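Local coordinates for FAD dependent oxidoreductase (Chelativorans sp. BNC1, PDB 6PXS), which oxidises iminodiacetate as an FAD-dependent oxidase, a flavoenzyme of the DadA oxidoreductase family, at residues 44-49 against 142-147; 83-88 against 148-153. All coordinates share one frame; numbering follows the deposited sequence.

Interaction 1 of 2, residues 44-49 against 142-147; sequences VVCPWA and IHIPGG. With FAD (flavin-adenine dinucleotide), chain E.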
# COMPACT_ATOMS: atom_id res chain seq x y z
N VAL A 44 24.63 1.69 -3.36
CA VAL A 44 25.87 2.46 -3.38
C VAL A 44 27.00 1.56 -3.87
O VAL A 44 27.13 0.41 -3.41
CB VAL A 44 26.18 3.03 -1.99
CG1 VAL A 44 27.54 3.71 -2.00
CG2 VAL A 44 25.10 4.00 -1.57
N VAL A 45 27.81 2.07 -4.79
CA VAL A 45 28.96 1.34 -5.33
C VAL A 45 30.17 2.26 -5.18
O VAL A 45 30.47 3.06 -6.07
CB VAL A 45 28.75 0.92 -6.79
CG1 VAL A 45 29.96 0.15 -7.29
CG2 VAL A 45 27.48 0.10 -6.93
N CYS A 46 30.88 2.13 -4.06
CA CYS A 46 32.02 2.99 -3.77
C CYS A 46 32.88 2.33 -2.69
O CYS A 46 32.77 2.68 -1.51
CB CYS A 46 31.55 4.37 -3.32
SG CYS A 46 32.86 5.60 -3.21
N PRO A 47 33.75 1.39 -3.06
CA PRO A 47 34.43 0.57 -2.04
C PRO A 47 35.66 1.20 -1.41
O PRO A 47 36.08 0.75 -0.34
CB PRO A 47 34.82 -0.69 -2.82
CG PRO A 47 35.09 -0.17 -4.20
CD PRO A 47 34.11 0.96 -4.43
N TRP A 48 36.25 2.23 -2.03
CA TRP A 48 37.57 2.68 -1.62
C TRP A 48 37.57 3.31 -0.22
O TRP A 48 38.64 3.43 0.38
CB TRP A 48 38.11 3.68 -2.64
CG TRP A 48 38.00 3.19 -4.04
CD1 TRP A 48 38.84 2.32 -4.68
CD2 TRP A 48 36.98 3.53 -4.99
NE1 TRP A 48 38.41 2.10 -5.96
CE2 TRP A 48 37.27 2.83 -6.18
CE3 TRP A 48 35.85 4.35 -4.95
CZ2 TRP A 48 36.47 2.93 -7.32
CZ3 TRP A 48 35.06 4.45 -6.08
CH2 TRP A 48 35.37 3.75 -7.25
N ALA A 49 36.41 3.69 0.30
CA ALA A 49 36.32 4.34 1.60
C ALA A 49 35.95 3.39 2.73
O ALA A 49 35.78 3.84 3.86
CB ALA A 49 35.30 5.48 1.55
N ILE A 142 35.63 14.51 1.45
CA ILE A 142 36.58 13.98 0.47
C ILE A 142 35.78 13.56 -0.75
O ILE A 142 34.83 12.77 -0.64
CB ILE A 142 37.38 12.80 1.05
CG1 ILE A 142 38.15 13.23 2.29
CG2 ILE A 142 38.33 12.24 -0.01
CD1 ILE A 142 38.75 12.08 3.07
N HIS A 143 36.16 14.09 -1.91
CA HIS A 143 35.42 13.87 -3.15
C HIS A 143 36.05 12.72 -3.93
O HIS A 143 37.24 12.77 -4.26
CB HIS A 143 35.40 15.15 -3.99
CG HIS A 143 34.51 15.07 -5.19
ND1 HIS A 143 34.99 14.85 -6.46
CD2 HIS A 143 33.16 15.18 -5.30
CE1 HIS A 143 33.98 14.82 -7.31
NE2 HIS A 143 32.86 15.02 -6.63
N ILE A 144 35.25 11.70 -4.21
CA ILE A 144 35.69 10.56 -5.01
C ILE A 144 34.85 10.53 -6.28
O ILE A 144 33.75 9.95 -6.28
CB ILE A 144 35.55 9.23 -4.24
CG1 ILE A 144 36.30 9.31 -2.91
CG2 ILE A 144 36.08 8.08 -5.08
CD1 ILE A 144 36.15 8.07 -2.05
N PRO A 145 35.30 11.13 -7.38
CA PRO A 145 34.46 11.19 -8.59
C PRO A 145 34.01 9.83 -9.09
O PRO A 145 33.01 9.76 -9.82
CB PRO A 145 35.36 11.89 -9.62
CG PRO A 145 36.38 12.63 -8.81
CD PRO A 145 36.60 11.80 -7.58
N GLY A 146 34.70 8.74 -8.72
CA GLY A 146 34.35 7.43 -9.24
C GLY A 146 33.17 6.77 -8.56
O GLY A 146 32.62 5.81 -9.11
N GLY A 147 32.78 7.24 -7.39
CA GLY A 147 31.64 6.66 -6.69
C GLY A 147 30.38 6.71 -7.53
O GLY A 147 30.07 7.75 -8.12
PA FAD E . 18.22 -12.13 -1.97
O1A FAD E . 17.42 -12.08 -0.72
O2A FAD E . 18.12 -10.87 -2.83
O5B FAD E . 17.85 -13.39 -2.84
C5B FAD E . 17.31 -14.58 -2.25
C4B FAD E . 16.17 -15.07 -3.10
O4B FAD E . 16.07 -16.51 -2.99
C3B FAD E . 14.80 -14.51 -2.72
O3B FAD E . 14.05 -14.21 -3.89
C2B FAD E . 14.18 -15.66 -1.92
O2B FAD E . 12.75 -15.63 -1.97
C1B FAD E . 14.73 -16.86 -2.68
N9A FAD E . 14.73 -18.11 -1.93
C8A FAD E . 15.32 -18.35 -0.72
N7A FAD E . 15.15 -19.57 -0.28
C5A FAD E . 14.40 -20.18 -1.27
C6A FAD E . 13.88 -21.48 -1.41
N6A FAD E . 14.05 -22.45 -0.51
N1A FAD E . 13.17 -21.75 -2.53
C2A FAD E . 12.99 -20.79 -3.44
N3A FAD E . 13.43 -19.53 -3.41
C4A FAD E . 14.13 -19.28 -2.30
N1 FAD E . 24.66 -3.80 -1.00
C2 FAD E . 25.48 -2.91 -1.64
O2 FAD E . 26.42 -3.29 -2.35
N3 FAD E . 25.27 -1.55 -1.50
C4 FAD E . 24.27 -0.96 -0.75
O4 FAD E . 24.18 0.26 -0.70
C4X FAD E . 23.41 -1.91 -0.07
N5 FAD E . 22.44 -1.44 0.66
C5X FAD E . 21.62 -2.34 1.31
C6 FAD E . 20.58 -1.85 2.10
C7 FAD E . 19.72 -2.72 2.77
C7M FAD E . 18.60 -2.15 3.61
C8 FAD E . 19.90 -4.11 2.66
C8M FAD E . 18.99 -5.07 3.37
C9 FAD E . 20.94 -4.60 1.87
C9A FAD E . 21.80 -3.73 1.20
N10 FAD E . 22.85 -4.20 0.39
C10 FAD E . 23.68 -3.31 -0.25
C1' FAD E . 23.11 -5.64 0.25
C2' FAD E . 22.32 -6.28 -0.90
O2' FAD E . 21.00 -5.73 -0.96
C3' FAD E . 22.23 -7.78 -0.66
O3' FAD E . 23.48 -8.26 -0.20
C4' FAD E . 21.83 -8.60 -1.89
O4' FAD E . 20.58 -8.12 -2.39
C5' FAD E . 21.74 -10.07 -1.58
O5' FAD E . 21.27 -10.78 -2.74
P FAD E . 20.94 -12.32 -2.68
O1P FAD E . 22.13 -13.05 -2.05
O2P FAD E . 20.48 -12.84 -3.99
O3P FAD E . 19.75 -12.36 -1.63
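Trp-48 brings the six-membered part of its indole to the branched side chain of Ile-144, with CE3 of Trp-48 3.7 Å from CG2 of Ile-144. That methyl lies anti to the Ile-144 backbone N, which turns it to the indole, while CD1 of the other branch comes within 4.3 Å of SG of Cys-46. The opposing backbone also meets the indole at CZ3 and CH2: Gly-147 N lies at the ring edge, 3.8 Å from CZ3 of Trp-48, and Gly-146 O lies in plane at the edge. Within its own segment, Pro-47 CD lies over one face of the ring, toward its rim. SG of Cys-46 reaches CA of Gly-147 at 3.8 Å.

The second segment ends strand 141-144 in a type I beta turn from Ile-144 to Gly-147, closed by a backbone bond from Gly-147 N to Ile-144 O (3.1 Å); the chain then runs on into strand 148-149.

No hydrogen bond joins the two segments. Val-44 instead pairs through its backbone with the pyrimidine edge of the flavin: Val-44 N donates almost straight to FAD O4 (3.1 Å, 170°), and Val-44 O accepts a weak bond from FAD N3 at 3.3 Å.

Interaction 2 of 2, residues 83-88 against 148-153; sequences LGYSRV and ARVDGR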
# COMPACT_ATOMS: atom_id res chain seq x y z
N LEU A 83 18.53 1.25 -15.64
CA LEU A 83 19.04 0.50 -14.50
C LEU A 83 19.34 1.37 -13.29
O LEU A 83 19.81 0.86 -12.27
CB LEU A 83 20.32 -0.25 -14.90
CG LEU A 83 20.21 -1.12 -16.15
CD1 LEU A 83 21.56 -1.72 -16.51
CD2 LEU A 83 19.17 -2.20 -15.96
N GLY A 84 19.08 2.68 -13.38
CA GLY A 84 19.35 3.57 -12.27
C GLY A 84 20.81 3.79 -11.97
O GLY A 84 21.14 4.31 -10.90
N TYR A 85 21.71 3.41 -12.88
CA TYR A 85 23.14 3.56 -12.66
C TYR A 85 23.60 4.94 -13.10
O TYR A 85 23.09 5.52 -14.06
CB TYR A 85 23.92 2.49 -13.42
CG TYR A 85 25.42 2.58 -13.21
CD1 TYR A 85 26.02 1.96 -12.13
CD2 TYR A 85 26.22 3.28 -14.10
CE1 TYR A 85 27.39 2.05 -11.93
CE2 TYR A 85 27.59 3.37 -13.91
CZ TYR A 85 28.17 2.75 -12.82
OH TYR A 85 29.53 2.84 -12.63
N SER A 86 24.59 5.47 -12.38
CA SER A 86 25.18 6.76 -12.71
C SER A 86 26.48 6.97 -11.96
O SER A 86 26.54 6.79 -10.74
CB SER A 86 24.19 7.89 -12.39
OG SER A 86 24.69 9.14 -12.84
N ARG A 87 27.54 7.34 -12.68
CA ARG A 87 28.84 7.63 -12.08
C ARG A 87 28.81 9.07 -11.58
O ARG A 87 29.35 10.00 -12.19
CB ARG A 87 29.96 7.40 -13.09
CG ARG A 87 31.37 7.52 -12.52
CD ARG A 87 32.42 7.24 -13.60
NE ARG A 87 33.79 7.34 -13.08
CZ ARG A 87 34.53 8.45 -13.12
NH1 ARG A 87 34.05 9.57 -13.64
NH2 ARG A 87 35.76 8.43 -12.63
N VAL A 88 28.16 9.26 -10.42
CA VAL A 88 27.88 10.59 -9.90
C VAL A 88 28.93 11.06 -8.90
O VAL A 88 28.84 12.20 -8.41
CB VAL A 88 26.50 10.64 -9.22
CG1 VAL A 88 25.40 10.34 -10.23
CG2 VAL A 88 26.43 9.65 -8.05
N ALA A 148 29.66 5.60 -7.60
CA ALA A 148 28.44 5.51 -8.38
C ALA A 148 27.33 4.88 -7.54
O ALA A 148 27.56 4.39 -6.44
CB ALA A 148 28.66 4.68 -9.66
N ARG A 149 26.12 4.93 -8.09
CA ARG A 149 24.96 4.30 -7.47
C ARG A 149 24.17 3.56 -8.54
O ARG A 149 24.42 3.71 -9.74
CB ARG A 149 24.08 5.32 -6.73
CG ARG A 149 23.82 6.63 -7.48
CD ARG A 149 22.76 6.50 -8.58
NE ARG A 149 22.34 7.81 -9.07
CZ ARG A 149 21.52 8.00 -10.11
NH1 ARG A 149 21.03 6.96 -10.78
NH2 ARG A 149 21.20 9.23 -10.47
N VAL A 150 23.21 2.74 -8.09
CA VAL A 150 22.41 1.93 -8.99
C VAL A 150 21.16 1.48 -8.24
O VAL A 150 21.14 1.45 -7.01
CB VAL A 150 23.21 0.71 -9.51
CG1 VAL A 150 23.65 -0.18 -8.35
CG2 VAL A 150 22.39 -0.08 -10.52
N ASP A 151 20.12 1.13 -8.99
CA ASP A 151 18.90 0.57 -8.41
C ASP A 151 19.04 -0.95 -8.39
O ASP A 151 18.99 -1.60 -9.44
CB ASP A 151 17.67 1.00 -9.22
CG ASP A 151 16.36 0.60 -8.55
OD1 ASP A 151 16.30 -0.50 -7.96
OD2 ASP A 151 15.40 1.39 -8.62
N GLY A 152 19.23 -1.51 -7.20
CA GLY A 152 19.48 -2.94 -7.09
C GLY A 152 18.41 -3.79 -7.75
O GLY A 152 18.71 -4.75 -8.46
N ARG A 153 17.13 -3.44 -7.53
CA ARG A 153 16.05 -4.25 -8.08
C ARG A 153 16.02 -4.19 -9.60
O ARG A 153 15.84 -5.22 -10.26
CB ARG A 153 14.71 -3.79 -7.51
CG ARG A 153 13.51 -4.51 -8.12
CD ARG A 153 12.21 -4.20 -7.40
NE ARG A 153 11.89 -2.77 -7.43
CZ ARG A 153 11.93 -1.95 -6.38
NH1 ARG A 153 11.62 -0.67 -6.54
NH2 ARG A 153 12.29 -2.40 -5.18
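A single antiparallel bridge sets the loop before strand 90-93 beside strand 148-149. Ser-86 and Arg-149 form its hydrogen-bonded pair: Ser-86 N donates to Arg-149 O at 3.2 Å, and Arg-149 N returns a bond to Ser-86 O at 3.3 Å. Separate from the bridge, Asp-151 N gives a weak bond to Leu-83 O. Asp-151 is also the N-cap of helix 152-164, its OD1 accepting a weak capping bond from Arg-153 N.

Arg-149 folds back over the loop. Its CG stands between backbone N and carbonyl carbon (chi1 44°), and a second bend at chi2 (78°) brings the guanidinium beside Gly-84 and Ser-86. NH1 of Arg-149 bonds to Gly-84 O at 2.7 Å; the oxygen lies in the guanidinium plane, yet the donor stands well above the carbonyl plane. CB of Ser-86 sits over the centre of one guanidinium face, 3.5 Å from CZ of Arg-149, while Val-88 crosses the arginine chain nearly at a right angle. A leucine in place of Arg-149 would probably leave Gly-84 O without this donor and Ser-86 CB without the flat group beneath it.

The Tyr-85 ring lies against Ala-148 and Val-150. Its CE1 is 3.7 Å from CB of Ala-148, and CB of Val-150 meets the ring at its edge, 4.0 Å from CD1 of Tyr-85. Gly-84 has a positive phi (69°), a backbone shape glycine adopts readily. Through the Ser-86 to Arg-149 bridge the loop flanks strand 148-149 on the side away from strand 44-45, with the reciprocal N-H to O pairing typical of antiparallel beta structure.

How the interactions relate
Interactions 1 and 2, with centres about 13 Å apart, divide one continuous run, 142-147 falling to interaction 1 and 148-153 to interaction 2, and their segments alternate along the chain. Strands 44-45 and 148-149 are antiparallel neighbours, joined by a probable hydrogen bond from Val-45 N to Ala-148 O (2.9 Å). Strand 148-149 thus lies between the flavin-binding strand 44-45 and the loop 83-88. The two contacts also pack directly: Val-45 CG2 lies 4.1 Å from Val-150 CG1, and Gly-146 CA 3.8 Å from Arg-87 NH2. Interaction 1 touches FAD through Val-44; interaction 2 lies farther from the flavin. The Val-150 side chain lies about 7 Å from the bound FAD, and its backbone bonds to Gly-43, an FAD-binding residue.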